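Local coordinates for protein alpha-fucosidase GH29 (Fusarium graminearum, PDB 4PSR) that probably hydrolyses alpha-1,6-linked L-fucose from the core N-acetylglucosamine of glycoproteins, as a family 29 glycoside hydrolase built on a TIM barrel, at residues D331-N336 / E371-T376; R377-Y382 / K432-N437. One frame throughout, in Å; residues are numbered along the deposited sequence. Where two conformers were deposited one is given.

Contact 1: D331-N336 / E371-T376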
loop_
_atom_site.group_PDB
_atom_site.type_symbol
_atom_site.label_atom_id
_atom_site.label_comp_id
_atom_site.label_asym_id
_atom_site.label_seq_id
_atom_site.Cartn_x
_atom_site.Cartn_y
_atom_site.Cartn_z
ATOM N N ASP A 331 -5.023 -7.264 7.805
ATOM C CA ASP A 331 -3.920 -8.100 7.398
ATOM C C ASP A 331 -2.683 -7.283 7.040
ATOM O O ASP A 331 -1.603 -7.566 7.526
ATOM C CB ASP A 331 -4.371 -8.995 6.246
ATOM C CG ASP A 331 -3.352 -10.056 5.909
ATOM O OD1 ASP A 331 -3.252 -11.057 6.657
ATOM O OD2 ASP A 331 -2.665 -9.959 4.852
ATOM N N ARG A 332 -2.834 -6.273 6.191
ATOM C CA ARG A 332 -1.670 -5.485 5.775
ATOM C C ARG A 332 -1.035 -4.765 6.950
ATOM O O ARG A 332 0.188 -4.742 7.090
ATOM C CB ARG A 332 -2.005 -4.448 4.690
ATOM C CG ARG A 332 -2.729 -4.947 3.413
ATOM C CD ARG A 332 -2.129 -6.203 2.811
ATOM N NE ARG A 332 -2.865 -7.440 3.075
ATOM C CZ ARG A 332 -3.923 -7.872 2.402
ATOM N NH1 ARG A 332 -4.481 -9.038 2.762
ATOM N NH2 ARG A 332 -4.464 -7.146 1.419
ATOM N N VAL A 333 -1.857 -4.182 7.810
ATOM C CA VAL A 333 -1.347 -3.423 8.934
ATOM C C VAL A 333 -0.600 -4.341 9.902
ATOM O O VAL A 333 0.431 -3.958 10.446
ATOM C CB VAL A 333 -2.477 -2.657 9.618
ATOM C CG1 VAL A 333 -2.057 -2.111 10.951
ATOM C CG2 VAL A 333 -3.018 -1.548 8.708
ATOM N N SER A 334 -1.113 -5.554 10.103
ATOM C CA SER A 334 -0.472 -6.515 11.001
ATOM C C SER A 334 0.900 -6.967 10.482
ATOM O O SER A 334 1.751 -7.437 11.254
ATOM C CB SER A 334 -1.368 -7.745 11.210
ATOM O OG SER A 334 -1.369 -8.638 10.100
ATOM N N LYS A 335 1.115 -6.873 9.166
ATOM C CA LYS A 335 2.368 -7.311 8.531
ATOM C C LYS A 335 3.346 -6.165 8.297
ATOM O O LYS A 335 4.330 -6.357 7.575
ATOM C CB LYS A 335 2.041 -8.016 7.209
ATOM C CG LYS A 335 1.379 -9.366 7.350
ATOM C CD LYS A 335 0.811 -9.813 6.024
ATOM C CE LYS A 335 0.263 -11.250 6.059
ATOM N NZ LYS A 335 -0.442 -11.576 4.783
ATOM N N ASN A 336 3.091 -5.011 8.922
ATOM C CA ASN A 336 3.993 -3.839 8.960
ATOM C C ASN A 336 3.879 -2.957 7.730
ATOM O O ASN A 336 4.873 -2.324 7.314
ATOM C CB ASN A 336 5.449 -4.266 9.244
ATOM C CG ASN A 336 6.356 -3.116 9.612
ATOM O OD1 ASN A 336 6.040 -2.274 10.450
ATOM N ND2 ASN A 336 7.544 -3.114 9.008
ATOM N N GLU A 371 -8.503 2.544 17.497
ATOM C CA GLU A 371 -7.459 2.350 18.499
ATOM C C GLU A 371 -6.526 1.162 18.149
ATOM O O GLU A 371 -5.334 1.169 18.478
ATOM C CB GLU A 371 -8.085 2.119 19.885
ATOM C CG GLU A 371 -7.037 1.896 20.975
ATOM C CD GLU A 371 -7.616 1.593 22.353
ATOM O OE1 GLU A 371 -8.836 1.709 22.554
ATOM O OE2 GLU A 371 -6.829 1.199 23.219
ATOM N N ALA A 372 -7.083 0.137 17.522
ATOM C CA ALA A 372 -6.329 -1.053 17.152
ATOM C C ALA A 372 -5.567 -0.912 15.823
ATOM O O ALA A 372 -4.841 -1.828 15.433
ATOM C CB ALA A 372 -7.256 -2.267 17.096
ATOM N N VAL A 373 -5.791 0.198 15.128
ATOM C CA VAL A 373 -5.266 0.395 13.777
ATOM C C VAL A 373 -4.365 1.626 13.742
ATOM O O VAL A 373 -3.136 1.503 13.628
ATOM C CB VAL A 373 -6.413 0.469 12.746
ATOM C CG1 VAL A 373 -5.854 0.673 11.331
ATOM C CG2 VAL A 373 -7.250 -0.808 12.791
ATOM N N TYR A 374 -4.940 2.819 13.787
ATOM C CA TYR A 374 -4.131 4.026 13.717
ATOM C C TYR A 374 -3.119 4.057 14.831
ATOM O O TYR A 374 -3.397 3.641 15.964
ATOM C CB TYR A 374 -5.003 5.244 13.858
ATOM C CG TYR A 374 -6.136 5.343 12.861
ATOM C CD1 TYR A 374 -5.909 5.509 11.499
ATOM C CD2 TYR A 374 -7.448 5.383 13.306
ATOM C CE1 TYR A 374 -6.980 5.666 10.607
ATOM C CE2 TYR A 374 -8.514 5.522 12.450
ATOM C CZ TYR A 374 -8.283 5.697 11.099
ATOM O OH TYR A 374 -9.339 5.867 10.255
ATOM N N ASP A 375 -1.938 4.572 14.505
ATOM C CA ASP A 375 -0.904 4.843 15.507
ATOM C C ASP A 375 -0.327 3.590 16.149
ATOM O O ASP A 375 0.462 3.699 17.074
ATOM C CB ASP A 375 -1.429 5.781 16.630
ATOM C CG ASP A 375 -1.982 7.087 16.108
ATOM O OD1 ASP A 375 -1.689 7.502 14.981
ATOM O OD2 ASP A 375 -2.783 7.699 16.842
ATOM N N THR A 376 -0.671 2.405 15.656
ATOM C CA THR A 376 -0.114 1.151 16.167
ATOM C C THR A 376 1.086 0.718 15.314
ATOM O O THR A 376 1.388 1.327 14.289
ATOM C CB THR A 376 -1.143 -0.016 16.175
ATOM O OG1 THR A 376 -1.478 -0.420 14.827
ATOM C CG2 THR A 376 -2.414 0.331 16.952
#
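Val333 meets Val373 and Thr376 with its two methyl branches, one for each partner. CG2 of Val333 lies 4.5 Å from CG1 of Val373, while its CG1 lies 4.3 Å from OG1 of Thr376. These are loose van der Waals approaches with no hydrogen bond between the segments, and compact branched side chains suit this buried seam, which Thr408 also lines. The tighter interactions lie within each segment. Thr376 sets OG1 between its backbone N and carbonyl carbon, chi1 68°, and turns it back to the O of Val373 at 2.8 Å, bracing the type II turn. Three donors hold OD2 of Asp331: NZ of Lys335, just past the helix, at 2.7 Å on the syn side, and Arg332 side-on, with NE at 3.1 Å on the anti lone pair and NH1 at 2.9 Å from above the carboxylate plane. Toward the partly exposed side, the Tyr374 side chain leaves the backbone away from the helix and its OH bonds to O of Gly116. Asn336, whose positive phi an asparagine tolerates well, ends helix 322-334 in a Schellman motif before barrel strand 337-343. The seam joins that end to the loop where the chain leaves the TIM barrel after helix 353-369.

Contact 2: R377-Y382 / K432-N437; sequences RAWDIY and KNLGSN
An irregular loop, 377-382, faces a short 3-10 turn and the loop that follows it, 432-437, with Ile381 and Asn433 in register, their CA atoms 8.3 Å apart, so that side chains alone bridge the space between the backbones. Ile381 and Asn433 reach out from opposite directions. In the isoleucine's longer branch CD1 stands anti to CA, chi2 167°, which brings CD1 to within 3.3 Å of OD1 of Asn433 and 3.5 Å of CG of that amide. Its shorter branch joins in, CG2 lying 3.8 Å from ND2 of Asn433, so a beta-branched residue touches both ends of the amide at once. This is plain packing; the strongest polar partner of Asn433 lies elsewhere, ND2 bonding to OE2 of Glu384, whose other carboxylate oxygen takes the backbone N of Lys432. One glutamate thereby holds the short 3-10 segment and fixes the amide that Ile381 leans on. Trp379 completes the contact with carbons CH2 and CZ3 of its six-membered ring: CH2 is 4.1 Å from CD2 of Leu434 and CZ3 is 4.3 Å from CB of Asn433, both meeting the ring obliquely. A broad aromatic suits this place because it spans two neighbouring residues. Around this meeting, Phe407 of strand 405-409 stacks edge-to-face with Trp379, Leu416 of strand 415-420 touches both Trp379 and Leu434, and Pro498 packs on Ile381, so the loop leading into strand 383-384 lies against the antiparallel sheet of the C-terminal domain.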
loop_
_atom_site.group_PDB
_atom_site.type_symbol
_atom_site.label_atom_id
_atom_site.label_comp_id
_atom_site.label_asym_id
_atom_site.label_seq_id
_atom_site.Cartn_x
_atom_site.Cartn_y
_atom_site.Cartn_z
ATOM N N ARG A 377 1.775 -0.307 15.770
ATOM C CA ARG A 377 2.834 -0.937 15.011
ATOM C C ARG A 377 2.619 -2.448 15.039
ATOM O O ARG A 377 1.953 -3.013 15.932
ATOM C CB ARG A 377 4.196 -0.610 15.630
ATOM C CG ARG A 377 4.587 0.870 15.626
ATOM C CD ARG A 377 4.800 1.372 14.202
ATOM N NE ARG A 377 5.211 2.785 14.165
ATOM C CZ ARG A 377 4.382 3.820 14.095
ATOM N NH1 ARG A 377 3.066 3.675 14.034
ATOM N NH2 ARG A 377 4.858 5.056 14.079
ATOM N N ALA A 378 3.222 -3.127 14.079
ATOM C CA ALA A 378 3.158 -4.559 14.011
ATOM C C ALA A 378 3.830 -5.180 15.226
ATOM O O ALA A 378 4.780 -4.617 15.800
ATOM C CB ALA A 378 3.859 -5.023 12.725
ATOM N N TRP A 379 3.337 -6.347 15.610
ATOM C CA TRP A 379 3.982 -7.174 16.630
ATOM C C TRP A 379 5.126 -7.926 15.928
ATOM O O TRP A 379 5.515 -7.527 14.845
ATOM C CB TRP A 379 2.960 -8.131 17.220
ATOM C CG TRP A 379 3.328 -8.722 18.551
ATOM C CD1 TRP A 379 4.135 -8.170 19.503
ATOM C CD2 TRP A 379 2.863 -9.965 19.084
ATOM N NE1 TRP A 379 4.205 -9.007 20.602
ATOM C CE2 TRP A 379 3.450 -10.123 20.359
ATOM C CE3 TRP A 379 2.044 -10.979 18.589
ATOM C CZ2 TRP A 379 3.212 -11.234 21.154
ATOM C CZ3 TRP A 379 1.791 -12.085 19.396
ATOM C CH2 TRP A 379 2.389 -12.197 20.667
ATOM N N ASP A 380 5.678 -8.995 16.513
ATOM C CA ASP A 380 6.669 -9.780 15.771
ATOM C C ASP A 380 6.036 -10.948 15.031
ATOM O O ASP A 380 6.699 -11.613 14.259
ATOM C CB ASP A 380 7.837 -10.262 16.639
ATOM C CG ASP A 380 8.711 -9.104 17.144
ATOM O OD1 ASP A 380 9.040 -8.162 16.380
ATOM O OD2 ASP A 380 9.043 -9.120 18.341
ATOM N N ILE A 381 4.758 -11.208 15.306
ATOM C CA ILE A 381 3.985 -12.239 14.626
ATOM C C ILE A 381 2.708 -11.563 14.151
ATOM O O ILE A 381 2.078 -10.851 14.929
ATOM C CB ILE A 381 3.660 -13.395 15.602
ATOM C CG1 ILE A 381 4.955 -14.094 16.053
ATOM C CG2 ILE A 381 2.697 -14.397 14.945
ATOM C CD1 ILE A 381 4.764 -15.025 17.244
ATOM N N TYR A 382 2.348 -11.699 12.875
ATOM C CA TYR A 382 1.249 -10.865 12.343
ATOM C C TYR A 382 -0.142 -11.369 12.719
ATOM O O TYR A 382 -1.086 -10.594 12.795
ATOM C CB TYR A 382 1.324 -10.664 10.826
ATOM C CG TYR A 382 1.035 -11.878 10.029
ATOM C CD1 TYR A 382 -0.262 -12.233 9.712
ATOM C CD2 TYR A 382 2.077 -12.672 9.575
ATOM C CE1 TYR A 382 -0.520 -13.388 8.963
ATOM C CE2 TYR A 382 1.841 -13.797 8.851
ATOM C CZ TYR A 382 0.562 -14.144 8.545
ATOM O OH TYR A 382 0.352 -15.281 7.803
ATOM N N LYS A 432 -2.806 -18.769 20.122
ATOM C CA LYS A 432 -1.756 -19.771 20.231
ATOM C C LYS A 432 -0.424 -19.204 20.687
ATOM O O LYS A 432 0.325 -19.852 21.427
ATOM C CB LYS A 432 -1.572 -20.507 18.915
ATOM C CG LYS A 432 -2.785 -21.328 18.522
ATOM C CD LYS A 432 -2.552 -22.037 17.174
ATOM C CE LYS A 432 -3.617 -23.088 16.887
ATOM N NZ LYS A 432 -3.577 -24.206 17.875
ATOM N N ASN A 433 -0.096 -18.001 20.223
ATOM C CA ASN A 433 1.191 -17.421 20.539
ATOM C C ASN A 433 1.318 -16.843 21.936
ATOM O O ASN A 433 2.350 -16.280 22.268
ATOM C CB ASN A 433 1.618 -16.410 19.452
ATOM C CG ASN A 433 2.059 -17.103 18.192
ATOM O OD1 ASN A 433 3.119 -17.719 18.151
ATOM N ND2 ASN A 433 1.225 -17.054 17.173
ATOM N N LEU A 434 0.277 -17.009 22.757
ATOM C CA LEU A 434 0.352 -16.656 24.170
ATOM C C LEU A 434 0.070 -17.872 25.062
ATOM O O LEU A 434 -0.155 -17.702 26.267
ATOM C CB LEU A 434 -0.599 -15.502 24.491
ATOM C CG LEU A 434 -0.261 -14.144 23.830
ATOM C CD1 LEU A 434 -1.379 -13.165 24.119
ATOM C CD2 LEU A 434 1.085 -13.607 24.303
ATOM N N GLY A 435 0.092 -19.067 24.471
ATOM C CA GLY A 435 -0.054 -20.317 25.226
ATOM C C GLY A 435 1.249 -20.703 25.918
ATOM O O GLY A 435 2.257 -20.021 25.780
ATOM N N SER A 436 1.226 -21.807 26.663
ATOM C CA SER A 436 2.414 -22.231 27.389
ATOM C C SER A 436 3.467 -22.789 26.445
ATOM O O SER A 436 4.667 -22.666 26.705
ATOM C CB SER A 436 2.065 -23.248 28.485
ATOM O OG SER A 436 1.301 -22.634 29.504
ATOM N N ASN A 437 3.034 -23.387 25.339
ATOM C CA ASN A 437 3.979 -23.910 24.348
ATOM C C ASN A 437 4.817 -22.768 23.788
ATOM O O ASN A 437 5.972 -22.950 23.407
ATOM C CB ASN A 437 3.278 -24.621 23.183
ATOM C CG ASN A 437 2.756 -25.990 23.556
ATOM O OD1 ASN A 437 3.113 -26.539 24.596
ATOM N ND2 ASN A 437 1.919 -26.562 22.692
#

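Contact 1 closes before contact 2 opens, yet the two are continuous, because 371-376 runs straight into 377-382. Their centres are 15 Å apart, and they touch: CB of Ser334 lies 3.3 Å from O of Tyr382, and Lys335 makes a cation-pi interaction with the ring of Tyr382. Strand 405-409 serves both, contributing Thr408 to contact 1 and Phe407 to contact 2. Contact 1 lies at the end of the barrel where helix 322-334 finishes, whereas contact 2 lies farther out beside the six-stranded antiparallel sheet. Together they trace how the chain leaves the last barrel helix, so that the barrel and the beta domain are packed together.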